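Local coordinates for germination protein (Bacillus megaterium, PDB 6O59) that belongs to the A subunit of the spore germinant receptor GerK3, as its N-terminal domain, and probably takes part in sensing nutrients that trigger germination, at residues A[171-176]-A[183-188]; A[176-181]-A[207-212]; A[199-204]-A[229-234]. All blocks are in the same frame, centred on the assembly; numbering follows the deposited sequence.

Contact 1 (A[171-176]-A[183-188])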
loop_
_atom_site.group_PDB
_atom_site.type_symbol
_atom_site.label_atom_id
_atom_site.label_comp_id
_atom_site.label_asym_id
_atom_site.label_seq_id
_atom_site.Cartn_x
_atom_site.Cartn_y
_atom_site.Cartn_z
ATOM N N LEU A 171 -2.616 0.037 6.095
ATOM C CA LEU A 171 -3.618 -0.946 5.637
ATOM C C LEU A 171 -3.417 -2.292 6.346
ATOM O O LEU A 171 -2.312 -2.824 6.319
ATOM C CB LEU A 171 -3.530 -1.140 4.108
ATOM C CG LEU A 171 -4.220 -0.116 3.172
ATOM C CD1 LEU A 171 -3.633 1.279 3.281
ATOM C CD2 LEU A 171 -4.062 -0.536 1.739
ATOM N N GLU A 172 -4.476 -2.823 6.994
ATOM C CA GLU A 172 -4.506 -4.025 7.820
ATOM C C GLU A 172 -5.547 -4.969 7.247
ATOM O O GLU A 172 -6.737 -4.642 7.230
ATOM C CB GLU A 172 -4.835 -3.632 9.277
ATOM C CG GLU A 172 -4.469 -4.674 10.305
ATOM C CD GLU A 172 -4.994 -4.391 11.700
ATOM O OE1 GLU A 172 -4.950 -3.215 12.136
ATOM O OE2 GLU A 172 -5.449 -5.353 12.362
ATOM N N SER A 173 -5.090 -6.101 6.716
ATOM C CA SER A 173 -5.953 -7.130 6.150
ATOM C C SER A 173 -6.351 -8.132 7.213
ATOM O O SER A 173 -5.539 -8.486 8.068
ATOM C CB SER A 173 -5.270 -7.828 4.986
ATOM O OG SER A 173 -5.220 -6.919 3.897
ATOM N N MET A 174 -7.616 -8.551 7.203
ATOM C CA MET A 174 -8.125 -9.518 8.179
ATOM C C MET A 174 -9.295 -10.317 7.585
ATOM O O MET A 174 -9.795 -9.995 6.505
ATOM C CB MET A 174 -8.490 -8.858 9.541
ATOM C CG MET A 174 -9.576 -7.809 9.474
ATOM S SD MET A 174 -9.473 -6.608 10.826
ATOM C CE MET A 174 -10.044 -7.631 12.264
ATOM N N LYS A 175 -9.663 -11.405 8.272
ATOM C CA LYS A 175 -10.740 -12.313 7.902
ATOM C C LYS A 175 -11.767 -12.266 9.004
ATOM O O LYS A 175 -11.531 -12.761 10.102
ATOM C CB LYS A 175 -10.213 -13.740 7.650
ATOM C CG LYS A 175 -9.588 -13.884 6.273
ATOM C CD LYS A 175 -9.005 -15.262 6.029
ATOM C CE LYS A 175 -8.003 -15.299 4.885
ATOM N NZ LYS A 175 -8.632 -15.300 3.538
ATOM N N ILE A 176 -12.876 -11.586 8.737
ATOM C CA ILE A 176 -13.964 -11.436 9.696
ATOM C C ILE A 176 -15.156 -12.236 9.190
ATOM O O ILE A 176 -15.249 -12.496 7.999
ATOM C CB ILE A 176 -14.317 -9.948 9.956
ATOM C CG1 ILE A 176 -14.871 -9.265 8.692
ATOM C CG2 ILE A 176 -13.106 -9.190 10.510
ATOM C CD1 ILE A 176 -15.866 -8.211 8.940
ATOM N N ASP A 183 -12.951 -11.644 3.567
ATOM C CA ASP A 183 -11.740 -10.834 3.541
ATOM C C ASP A 183 -12.111 -9.369 3.642
ATOM O O ASP A 183 -13.065 -8.908 3.007
ATOM C CB ASP A 183 -10.895 -11.124 2.299
ATOM C CG ASP A 183 -10.245 -12.483 2.369
ATOM O OD1 ASP A 183 -9.254 -12.622 3.102
ATOM O OD2 ASP A 183 -10.751 -13.416 1.714
ATOM N N VAL A 184 -11.373 -8.659 4.489
ATOM C CA VAL A 184 -11.587 -7.261 4.810
ATOM C C VAL A 184 -10.240 -6.550 4.925
ATOM O O VAL A 184 -9.296 -7.132 5.463
ATOM C CB VAL A 184 -12.401 -7.200 6.145
ATOM C CG1 VAL A 184 -12.087 -5.961 6.975
ATOM C CG2 VAL A 184 -13.893 -7.300 5.874
ATOM N N THR A 185 -10.154 -5.294 4.438
ATOM C CA THR A 185 -8.972 -4.458 4.622
ATOM C C THR A 185 -9.414 -3.164 5.347
ATOM O O THR A 185 -10.334 -2.470 4.914
ATOM C CB THR A 185 -8.180 -4.226 3.326
ATOM O OG1 THR A 185 -7.590 -5.467 2.939
ATOM C CG2 THR A 185 -7.057 -3.199 3.508
ATOM N N LEU A 186 -8.759 -2.896 6.470
ATOM C CA LEU A 186 -8.929 -1.745 7.355
ATOM C C LEU A 186 -7.867 -0.666 7.019
ATOM O O LEU A 186 -6.716 -1.006 6.779
ATOM C CB LEU A 186 -8.748 -2.272 8.786
ATOM C CG LEU A 186 -9.095 -1.358 9.960
ATOM C CD1 LEU A 186 -9.643 -2.163 11.095
ATOM C CD2 LEU A 186 -7.871 -0.602 10.458
ATOM N N MET A 187 -8.251 0.614 7.026
ATOM C CA MET A 187 -7.389 1.768 6.742
ATOM C C MET A 187 -7.491 2.854 7.808
ATOM O O MET A 187 -8.596 3.166 8.256
ATOM C CB MET A 187 -7.809 2.414 5.416
ATOM C CG MET A 187 -7.031 2.012 4.248
ATOM S SD MET A 187 -7.778 2.940 2.894
ATOM C CE MET A 187 -7.352 1.901 1.536
ATOM N N TYR A 188 -6.359 3.504 8.121
ATOM C CA TYR A 188 -6.272 4.643 9.036
ATOM C C TYR A 188 -4.943 5.353 8.806
ATOM O O TYR A 188 -3.984 4.708 8.372
ATOM C CB TYR A 188 -6.442 4.216 10.515
ATOM C CG TYR A 188 -5.329 3.336 11.045
ATOM C CD1 TYR A 188 -5.338 1.957 10.840
ATOM C CD2 TYR A 188 -4.271 3.883 11.777
ATOM C CE1 TYR A 188 -4.309 1.145 11.322
ATOM C CE2 TYR A 188 -3.237 3.082 12.263
ATOM C CZ TYR A 188 -3.260 1.714 12.037
ATOM O OH TYR A 188 -2.233 0.939 12.527
HETATM O O HOH W 1 -7.729 -10.665 4.146
#

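Contact 2 (A[176-181]-A[207-212])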
loop_
_atom_site.group_PDB
_atom_site.type_symbol
_atom_site.label_atom_id
_atom_site.label_comp_id
_atom_site.label_asym_id
_atom_site.label_seq_id
_atom_site.Cartn_x
_atom_site.Cartn_y
_atom_site.Cartn_z
ATOM N N ILE A 176 -12.876 -11.586 8.737
ATOM C CA ILE A 176 -13.964 -11.436 9.696
ATOM C C ILE A 176 -15.156 -12.236 9.190
ATOM O O ILE A 176 -15.249 -12.496 7.999
ATOM C CB ILE A 176 -14.317 -9.948 9.956
ATOM C CG1 ILE A 176 -14.871 -9.265 8.692
ATOM C CG2 ILE A 176 -13.106 -9.190 10.510
ATOM C CD1 ILE A 176 -15.866 -8.211 8.940
ATOM N N GLY A 177 -16.041 -12.623 10.088
ATOM C CA GLY A 177 -17.234 -13.370 9.729
ATOM C C GLY A 177 -17.712 -14.259 10.850
ATOM O O GLY A 177 -16.895 -14.863 11.562
ATOM N N ARG A 178 -19.053 -14.347 10.996
ATOM C CA ARG A 178 -19.684 -15.161 12.020
ATOM C C ARG A 178 -19.644 -16.650 11.633
ATOM O O ARG A 178 -18.965 -17.423 12.323
ATOM C CB ARG A 178 -21.118 -14.683 12.311
ATOM C CG ARG A 178 -21.686 -15.312 13.582
ATOM C CD ARG A 178 -23.016 -14.739 14.026
ATOM N NE ARG A 178 -24.056 -14.890 13.011
ATOM C CZ ARG A 178 -24.865 -15.939 12.893
ATOM N NH1 ARG A 178 -24.766 -16.966 13.735
ATOM N NH2 ARG A 178 -25.778 -15.972 11.936
ATOM N N VAL A 179 -20.340 -17.045 10.535
ATOM C CA VAL A 179 -20.419 -18.454 10.093
ATOM C C VAL A 179 -19.212 -18.808 9.190
ATOM O O VAL A 179 -18.504 -19.787 9.459
ATOM C CB VAL A 179 -21.779 -18.772 9.403
ATOM C CG1 VAL A 179 -21.860 -20.236 9.000
ATOM C CG2 VAL A 179 -22.953 -18.410 10.312
ATOM N N THR A 180 -18.998 -18.008 8.129
ATOM C CA THR A 180 -17.902 -18.156 7.174
ATOM C C THR A 180 -17.065 -16.893 7.174
ATOM O O THR A 180 -17.609 -15.821 7.453
ATOM C CB THR A 180 -18.449 -18.437 5.777
ATOM O OG1 THR A 180 -19.263 -17.343 5.352
ATOM C CG2 THR A 180 -19.205 -19.740 5.691
ATOM N N LYS A 181 -15.770 -16.995 6.809
ATOM C CA LYS A 181 -14.884 -15.824 6.782
ATOM C C LYS A 181 -14.957 -15.042 5.456
ATOM O O LYS A 181 -15.004 -15.613 4.368
ATOM C CB LYS A 181 -13.418 -16.209 7.091
ATOM C CG LYS A 181 -13.168 -16.662 8.533
ATOM C CD LYS A 181 -13.402 -15.564 9.593
ATOM C CE LYS A 181 -13.320 -16.070 11.022
ATOM N NZ LYS A 181 -14.638 -16.571 11.530
ATOM N N ASN A 207 -15.095 -9.553 15.787
ATOM C CA ASN A 207 -16.260 -10.305 16.262
ATOM C C ASN A 207 -17.599 -9.800 15.674
ATOM O O ASN A 207 -18.660 -10.239 16.129
ATOM C CB ASN A 207 -16.320 -10.264 17.796
ATOM C CG ASN A 207 -15.004 -10.550 18.480
ATOM O OD1 ASN A 207 -14.310 -9.633 18.942
ATOM N ND2 ASN A 207 -14.635 -11.823 18.558
ATOM N N ILE A 208 -17.558 -8.907 14.667
ATOM C CA ILE A 208 -18.769 -8.351 14.050
ATOM C C ILE A 208 -19.451 -9.387 13.135
ATOM O O ILE A 208 -18.779 -10.244 12.538
ATOM C CB ILE A 208 -18.468 -7.016 13.276
ATOM C CG1 ILE A 208 -19.729 -6.116 13.186
ATOM C CG2 ILE A 208 -17.843 -7.245 11.882
ATOM C CD1 ILE A 208 -19.501 -4.663 12.635
ATOM N N ASP A 209 -20.788 -9.296 13.043
ATOM C CA ASP A 209 -21.596 -10.072 12.109
ATOM C C ASP A 209 -21.875 -9.108 10.964
ATOM O O ASP A 209 -22.920 -8.451 10.906
ATOM C CB ASP A 209 -22.870 -10.644 12.755
ATOM C CG ASP A 209 -23.689 -11.578 11.878
ATOM O OD1 ASP A 209 -23.345 -11.737 10.676
ATOM O OD2 ASP A 209 -24.678 -12.153 12.391
ATOM N N ILE A 210 -20.870 -8.967 10.100
ATOM C CA ILE A 210 -20.842 -8.050 8.972
ATOM C C ILE A 210 -22.040 -8.230 8.031
ATOM O O ILE A 210 -22.532 -7.245 7.490
ATOM C CB ILE A 210 -19.478 -8.164 8.227
ATOM C CG1 ILE A 210 -19.239 -6.972 7.255
ATOM C CG2 ILE A 210 -19.272 -9.518 7.546
ATOM C CD1 ILE A 210 -19.360 -5.603 7.871
ATOM N N ASP A 211 -22.523 -9.455 7.873
ATOM C CA ASP A 211 -23.642 -9.756 6.992
ATOM C C ASP A 211 -24.919 -9.112 7.532
ATOM O O ASP A 211 -25.579 -8.368 6.802
ATOM C CB ASP A 211 -23.786 -11.266 6.818
ATOM C CG ASP A 211 -22.552 -11.910 6.219
ATOM O OD1 ASP A 211 -21.632 -12.265 6.996
ATOM O OD2 ASP A 211 -22.503 -12.057 4.970
ATOM N N SER A 212 -25.208 -9.331 8.829
ATOM C CA SER A 212 -26.355 -8.780 9.551
ATOM C C SER A 212 -26.285 -7.231 9.580
ATOM O O SER A 212 -27.293 -6.565 9.322
ATOM C CB SER A 212 -26.390 -9.360 10.963
ATOM O OG SER A 212 -27.157 -8.580 11.864
HETATM O O HOH W 2 -16.163 -11.685 12.786
#

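Contact 3 (A[199-204]-A[229-234])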
loop_
_atom_site.group_PDB
_atom_site.type_symbol
_atom_site.label_atom_id
_atom_site.label_comp_id
_atom_site.label_asym_id
_atom_site.label_seq_id
_atom_site.Cartn_x
_atom_site.Cartn_y
_atom_site.Cartn_z
ATOM N N LYS A 199 -7.844 0.767 17.967
ATOM C CA LYS A 199 -7.850 -0.479 18.749
ATOM C C LYS A 199 -9.281 -0.981 18.992
ATOM O O LYS A 199 -9.527 -2.177 18.859
ATOM C CB LYS A 199 -7.122 -0.321 20.118
ATOM C CG LYS A 199 -5.666 0.213 20.127
ATOM C CD LYS A 199 -4.666 -0.464 19.162
ATOM C CE LYS A 199 -4.270 0.430 17.997
ATOM N NZ LYS A 199 -3.117 -0.130 17.251
ATOM N N GLU A 200 -10.216 -0.065 19.317
ATOM C CA GLU A 200 -11.615 -0.395 19.586
ATOM C C GLU A 200 -12.368 -0.827 18.339
ATOM O O GLU A 200 -13.132 -1.787 18.408
ATOM C CB GLU A 200 -12.349 0.767 20.266
ATOM C CG GLU A 200 -12.110 0.832 21.773
ATOM C CD GLU A 200 -12.221 -0.463 22.564
ATOM O OE1 GLU A 200 -13.220 -1.199 22.381
ATOM O OE2 GLU A 200 -11.300 -0.744 23.365
ATOM N N ILE A 201 -12.162 -0.137 17.206
ATOM C CA ILE A 201 -12.849 -0.482 15.963
ATOM C C ILE A 201 -12.357 -1.862 15.449
ATOM O O ILE A 201 -13.184 -2.689 15.051
ATOM C CB ILE A 201 -12.703 0.655 14.924
ATOM C CG1 ILE A 201 -13.589 1.866 15.348
ATOM C CG2 ILE A 201 -13.036 0.152 13.500
ATOM C CD1 ILE A 201 -13.429 3.125 14.596
ATOM N N ARG A 202 -11.033 -2.116 15.527
ATOM C CA ARG A 202 -10.397 -3.370 15.117
ATOM C C ARG A 202 -10.959 -4.546 15.936
ATOM O O ARG A 202 -11.337 -5.564 15.348
ATOM C CB ARG A 202 -8.873 -3.255 15.273
ATOM C CG ARG A 202 -8.073 -4.486 14.831
ATOM C CD ARG A 202 -6.657 -4.414 15.360
ATOM N NE ARG A 202 -5.912 -3.293 14.779
ATOM C CZ ARG A 202 -4.998 -2.574 15.423
ATOM N NH1 ARG A 202 -4.382 -1.571 14.813
ATOM N NH2 ARG A 202 -4.686 -2.857 16.682
ATOM N N LYS A 203 -11.036 -4.381 17.277
ATOM C CA LYS A 203 -11.577 -5.339 18.248
ATOM C C LYS A 203 -13.031 -5.697 17.887
ATOM O O LYS A 203 -13.347 -6.878 17.803
ATOM C CB LYS A 203 -11.476 -4.748 19.669
ATOM C CG LYS A 203 -12.187 -5.509 20.788
ATOM C CD LYS A 203 -12.295 -4.646 22.044
ATOM C CE LYS A 203 -13.383 -5.111 22.980
ATOM N NZ LYS A 203 -13.517 -4.211 24.158
ATOM N N ARG A 204 -13.887 -4.692 17.619
ATOM C CA ARG A 204 -15.294 -4.889 17.253
ATOM C C ARG A 204 -15.430 -5.647 15.944
ATOM O O ARG A 204 -16.288 -6.524 15.840
ATOM C CB ARG A 204 -16.051 -3.549 17.149
ATOM C CG ARG A 204 -16.258 -2.816 18.470
ATOM C CD ARG A 204 -17.044 -3.610 19.498
ATOM N NE ARG A 204 -17.737 -2.748 20.462
ATOM C CZ ARG A 204 -17.158 -2.175 21.517
ATOM N NH1 ARG A 204 -15.857 -2.334 21.738
ATOM N NH2 ARG A 204 -17.873 -1.426 22.345
ATOM N N THR A 229 -27.914 0.198 16.385
ATOM C CA THR A 229 -26.625 -0.122 15.796
ATOM C C THR A 229 -25.546 -0.080 16.883
ATOM O O THR A 229 -25.301 0.974 17.473
ATOM C CB THR A 229 -26.319 0.829 14.612
ATOM O OG1 THR A 229 -27.452 0.908 13.739
ATOM C CG2 THR A 229 -25.073 0.423 13.831
ATOM N N PRO A 230 -24.864 -1.215 17.138
ATOM C CA PRO A 230 -23.780 -1.196 18.137
ATOM C C PRO A 230 -22.551 -0.446 17.609
ATOM O O PRO A 230 -22.421 -0.230 16.396
ATOM C CB PRO A 230 -23.487 -2.683 18.360
ATOM C CG PRO A 230 -23.832 -3.322 17.049
ATOM C CD PRO A 230 -25.005 -2.549 16.509
ATOM N N PHE A 231 -21.657 -0.051 18.526
ATOM C CA PHE A 231 -20.424 0.650 18.199
ATOM C C PHE A 231 -19.500 -0.216 17.305
ATOM O O PHE A 231 -19.259 -1.386 17.611
ATOM C CB PHE A 231 -19.679 1.076 19.490
ATOM C CG PHE A 231 -18.284 1.610 19.248
ATOM C CD1 PHE A 231 -17.184 0.757 19.252
ATOM C CD2 PHE A 231 -18.076 2.957 18.954
ATOM C CE1 PHE A 231 -15.902 1.243 18.982
ATOM C CE2 PHE A 231 -16.794 3.440 18.677
ATOM C CZ PHE A 231 -15.718 2.581 18.698
ATOM N N PRO A 232 -18.912 0.366 16.243
ATOM C CA PRO A 232 -19.106 1.733 15.749
ATOM C C PRO A 232 -20.160 1.794 14.645
ATOM O O PRO A 232 -20.285 0.858 13.851
ATOM C CB PRO A 232 -17.709 2.091 15.223
ATOM C CG PRO A 232 -17.122 0.744 14.745
ATOM C CD PRO A 232 -17.952 -0.365 15.391
ATOM N N THR A 233 -20.907 2.908 14.577
ATOM C CA THR A 233 -21.852 3.146 13.484
ATOM C C THR A 233 -21.025 3.322 12.237
ATOM O O THR A 233 -19.913 3.856 12.322
ATOM C CB THR A 233 -22.731 4.353 13.762
ATOM O OG1 THR A 233 -21.916 5.513 13.974
ATOM C CG2 THR A 233 -23.655 4.119 14.907
ATOM N N ILE A 234 -21.514 2.838 11.097
ATOM C CA ILE A 234 -20.722 2.926 9.868
ATOM C C ILE A 234 -21.471 3.735 8.798
ATOM O O ILE A 234 -22.715 3.754 8.757
ATOM C CB ILE A 234 -20.257 1.534 9.327
ATOM C CG1 ILE A 234 -21.452 0.601 9.028
ATOM C CG2 ILE A 234 -19.257 0.871 10.278
ATOM C CD1 ILE A 234 -21.127 -0.693 8.246
#

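Contact 1 (A[171-176]-A[183-188])
Glu172 with Leu186 and Met174 with Val184 form the hydrogen-bonded pairs of two antiparallel strands, whose axes are 4.5 Å apart at closest and whose directions differ by 155°; each pair exchanges two backbone bonds. The non-hydrogen-bonded pairs alternate with these, and their side chains share the sheet face that helix 153-163 packs on. Here Leu171 and Met187 lie side by side, with CD1 of the leucine 3.6 Å from CG of the methionine. Next along, Ser173 OG and Thr185 OG1 share a hydrogen bond of 2.9 Å, and the serine hydroxyl also bonds to Ser25. At the far end Lys175 and Asp183 run alongside each other. A bend at the last torsion of the lysine (chi4 -78°) brings NZ to 2.8 Å from Asp183 OD1 in a salt bridge, on its syn lone pair. The same OD1 accepts from a water that also donates to Met174 O, so it has two partners. On the opposite face, Met174 CG sits 4.0 Å from Val184 CG1. Ile176 reaches Val184 from the end of its strand, crossing it at about a right angle, its CG1 3.6 Å from Val184 CG2. Glu172 OE1 forms a salt bridge with Arg202 of helix 195-206. This is a beta hairpin: strand 169-176 forms one edge of a five-stranded antiparallel sheet and strand 182-189 sits between it and strand 252-256, with helices on both faces.

Contact 2 (A[176-181]-A[207-212])
Arg178 and Asp209 each carry CG anti to the backbone N (chi1 -167° in the arginine), and a bend at chi3 of Arg178 (59°) places its NE at the acid. Arg178 NE then donates to Asp209 OD2 at 2.9 Å in a salt bridge that is far from straight. The carboxylate oxygen is met from above its own plane, and the guanidinium and carboxylate planes stand 56° apart, so this is a one-point grip through NE. Val179 CG2, from the same loop, lies over one face of the guanidinium near its rim. Beside the salt bridge, the tip of Ile176 makes the apolar part of the contact. Its CD1 is 3.7 Å from Ile208 CG2, with the two chains side by side, and also 3.7 Å from Ile210 CB, a chain it crosses at about a right angle. A water joins the two backbones, accepting from Gly177 N at 2.9 Å and donating to Ile208 O at 3.0 Å. Within the loop, Lys181 NZ donates to Gly177 O. Asp209 also holds the N-cap position of helix 210-215. Its negative charge may be favoured by the helix start as well as by Arg178, and the hairpin turn is tied to the start of that helix and the residues leading into it by one bent ionic bond, a bridging water and a small isoleucine cluster.

Contact 3 (A[199-204]-A[229-234])
Phe231 lies against one side of helix 195-206, where Glu200, Ile201 and Arg204 receive it. With CG anti to the backbone N (chi1 171°), its ring reaches along the helix surface, and CE1 comes 3.8 Å from Glu200 CB while CZ lies 4.0 Å from Ile201 CG1. Arg204 folds back at chi2 (-60°), which lays its guanidinium beside the ring. Phe231 CD1 stands 3.6 Å above the guanidinium plane of Arg204, over its centre, yet the two planes are 69° apart, so the flat groups do not stack. The guanidinium is also held by a salt bridge, Arg204 NH1 to Glu200 OE1 at 2.9 Å, and Lys203 makes a longer one to the same oxygen. Glu200 is bent at chi2, curling its acid back toward these two bases. Pro232 completes the surface, its CG 3.8 Å from Ile201 CG1, and both residues also touch Ala265 of strand 262-265. The peptide before Pro232 is cis, and Pro232 CB lies over the centre of one face of the Phe231 ring: a cis Phe-Pro peptide with the proline against the ring, here docking the loop before strand 235-237 onto the helix.

Overall arrangement
All three contacts belong to the half of the chain built round the sheet of strands 169-176, 182-189, 252-256, 262-265 and 235-237, and their centres lie 13 to 14 Å from one another. Contact 1 is the most central, its centre about 12 Å from the centre of the chain; contacts 2 and 3 sit nearer the periphery, at about 25 and 23 Å. Contacts 1 and 2 share Ile176, where the hairpin strand passes into its turn. Contacts 1 and 3 are bridged by a salt bridge, Glu172 OE1 to Arg202 NE at 2.8 Å, from sheet to helix 195-206. Segment 207-212 of contact 2 follows that helix, which carries contact 3, and the segments of the two contacts alternate along the chain.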